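Local coordinates for protein ORF34P2 (Lactococcus phage p2, PDB 2WKD) that binds single-stranded DNA, probably with nanomolar affinity and without sequence specificity, at residues Q9-E12 against K13-R16. The protein carries 2 engineered substitutions. Numbering follows the deposited sequence.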
ATOM      1  N   GLN A   9      -9.030  13.422  -1.114  1.00 34.79           N
ATOM      2  CA  GLN A   9      -9.160  14.871  -1.117  1.00 35.36           C
ATOM      3  C   GLN A   9      -8.453  15.440   0.106  1.00 34.99           C
ATOM      4  O   GLN A   9      -8.636  14.951   1.216  1.00 36.27           O
ATOM      5  CB  GLN A   9     -10.626  15.308  -1.135  1.00 34.83           C
ATOM      6  CG  GLN A   9     -10.784  16.839  -1.268  1.00 37.15           C
ATOM      7  CD  GLN A   9     -12.226  17.298  -1.373  1.00 40.53           C
ATOM      8  OE1 GLN A   9     -13.139  16.651  -0.876  1.00 46.22           O
ATOM      9  NE2 GLN A   9     -12.431  18.428  -2.026  1.00 47.81           N
ATOM     10  N   ALA A  10      -7.626  16.454  -0.107  1.00 35.93           N
ATOM     11  CA  ALA A  10      -6.971  17.146   1.003  1.00 36.80           C
ATOM     12  C   ALA A  10      -7.949  18.141   1.615  1.00 35.92           C
ATOM     13  O   ALA A  10      -8.322  19.137   0.990  1.00 39.56           O
ATOM     14  CB  ALA A  10      -5.708  17.846   0.529  1.00 36.20           C
ATOM     15  N   ASN A  11      -8.408  17.855   2.824  1.00 35.10           N
ATOM     16  CA  ASN A  11      -9.408  18.711   3.446  1.00 36.79           C
ATOM     17  C   ASN A  11      -9.179  18.879   4.938  1.00 37.98           C
ATOM     18  O   ASN A  11      -8.181  18.410   5.491  1.00 36.21           O
ATOM     19  CB  ASN A  11     -10.844  18.244   3.124  1.00 35.65           C
ATOM     20  CG  ASN A  11     -11.133  16.829   3.615  1.00 39.59           C
ATOM     21  OD1 ASN A  11     -10.803  16.459   4.742  1.00 41.56           O
ATOM     22  ND2 ASN A  11     -11.760  16.035   2.762  1.00 44.10           N
ATOM     23  N   GLU A  12     -10.104  19.572   5.580  1.00 38.97           N
ATOM     24  CA  GLU A  12      -9.961  19.944   6.979  1.00 42.84           C
ATOM     25  C   GLU A  12      -9.899  18.705   7.895  1.00 43.10           C
ATOM     26  O   GLU A  12      -9.292  18.747   8.960  1.00 43.47           O
ATOM     27  CB  GLU A  12     -11.093  20.913   7.371  1.00 43.40           C
ATOM     28  CG  GLU A  12     -10.919  22.384   6.847  1.00 48.09           C
ATOM     29  CD  GLU A  12     -11.197  22.616   5.325  1.00 55.24           C
ATOM     30  OE1 GLU A  12     -11.390  21.647   4.535  1.00 53.54           O
ATOM     31  OE2 GLU A  12     -11.214  23.806   4.917  1.00 46.62           O
ATOM     32  N   LYS A  13     -10.496  17.602   7.449  1.00 43.14           N
ATOM     33  CA  LYS A  13     -10.512  16.342   8.204  1.00 44.55           C
ATOM     34  C   LYS A  13      -9.208  15.548   8.176  1.00 42.38           C
ATOM     35  O   LYS A  13      -8.937  14.779   9.091  1.00 44.86           O
ATOM     36  CB  LYS A  13     -11.652  15.434   7.719  1.00 44.89           C
ATOM     37  CG  LYS A  13     -13.049  16.013   7.961  1.00 51.30           C
ATOM     38  CD  LYS A  13     -14.116  15.267   7.167  1.00 54.73           C
ATOM     39  CE  LYS A  13     -15.473  15.926   7.351  1.00 58.76           C
ATOM     40  NZ  LYS A  13     -16.546  15.128   6.706  1.00 62.60           N
ATOM     41  N   ASN A  14      -8.400  15.718   7.139  1.00 39.48           N
ATOM     42  CA  ASN A  14      -7.214  14.871   6.997  1.00 38.26           C
ATOM     43  C   ASN A  14      -5.888  15.610   6.752  1.00 37.35           C
ATOM     44  O   ASN A  14      -4.838  14.975   6.627  1.00 34.76           O
ATOM     45  CB  ASN A  14      -7.463  13.808   5.908  1.00 39.09           C
ATOM     46  CG  ASN A  14      -7.625  14.415   4.526  1.00 39.81           C
ATOM     47  OD1 ASN A  14      -7.497  15.628   4.341  1.00 37.01           O
ATOM     48  ND2 ASN A  14      -7.894  13.569   3.541  1.00 35.07           N
ATOM     49  N   THR A  15      -5.943  16.942   6.678  1.00 35.12           N
ATOM     50  CA  THR A  15      -4.770  17.756   6.339  1.00 35.22           C
ATOM     51  C   THR A  15      -4.556  18.888   7.348  1.00 36.10           C
ATOM     52  O   THR A  15      -5.514  19.560   7.732  1.00 33.22           O
ATOM     53  CB  THR A  15      -4.895  18.343   4.910  1.00 33.75           C
ATOM     54  OG1 THR A  15      -5.138  17.276   3.983  1.00 40.49           O
ATOM     55  CG2 THR A  15      -3.617  19.083   4.486  1.00 30.93           C
ATOM     56  N   ARG A  16      -3.304  19.085   7.764  1.00 36.37           N
ATOM     57  CA  ARG A  16      -2.922  20.206   8.647  1.00 35.24           C
ATOM     58  C   ARG A  16      -1.730  20.945   8.059  1.00 33.70           C
ATOM     59  O   ARG A  16      -0.915  20.351   7.356  1.00 33.02           O
ATOM     60  CB  ARG A  16      -2.555  19.708  10.048  1.00 34.72           C
ATOM     61  CG  ARG A  16      -3.750  19.497  10.985  1.00 41.15           C
ATOM     62  CD  ARG A  16      -3.330  19.408  12.460  1.00 60.30           C
ATOM     63  NE  ARG A  16      -2.198  18.498  12.672  1.00 63.75           N
ATOM     64  CZ  ARG A  16      -1.046  18.833  13.251  1.00 61.09           C
ATOM     65  NH1 ARG A  16      -0.843  20.069  13.705  1.00 58.69           N
ATOM     66  NH2 ARG A  16      -0.091  17.920  13.375  1.00 57.94           N
TER
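The side-chain amide of Asn14 folds back against the backbone of Gln9 and Asn11 and grips it with both of its ends. Asn14 ND2 donates to Gln9 O (2.8 Å), the acceptor lying close to the plane of the amide, while Asn14 OD1 takes an almost straight bond from Asn11 N, also at 2.8 Å with an N-H...O angle of 175°. Pairing both ends of the amide fixes its rotation. Thr15 OG1 donates a second hydrogen bond to Asn14 OD1, from above the carbonyl plane (2.9 Å), and the same hydroxyl packs against Ala10 CB at 3.5 Å. This buried side is completed by Met50, which touches Ala10, and by Met56 and Ile28 against Thr15.

Asn11 opens the turn. With CG set between the backbone N and the carbonyl carbon (chi1 60°), Asn11 OD1 reaches forward to Lys13 N (3.0 Å), closing an Asx turn. The main-chain Asn11 O meanwhile accepts Asn14 N at 3.2 Å and, through a weak bond, Thr15 N. The amide planes of Asn11 and Asn14 are nearly parallel, 16° apart.

The outer side is much looser. Lys13 touches Asn11 OD1 through CB, then runs extended into solvent. Glu12, its chain bent at chi2, is likewise exposed, though its side chain touches Met56. Gln9 is exposed too, but its NE2 is tied to Gly57 O.

Residues 11-14 thus form a type I beta turn combined with an Asx turn, in the connection between strands 2-9 and 15-18 of a domain whose family belongs to the OB-fold clan.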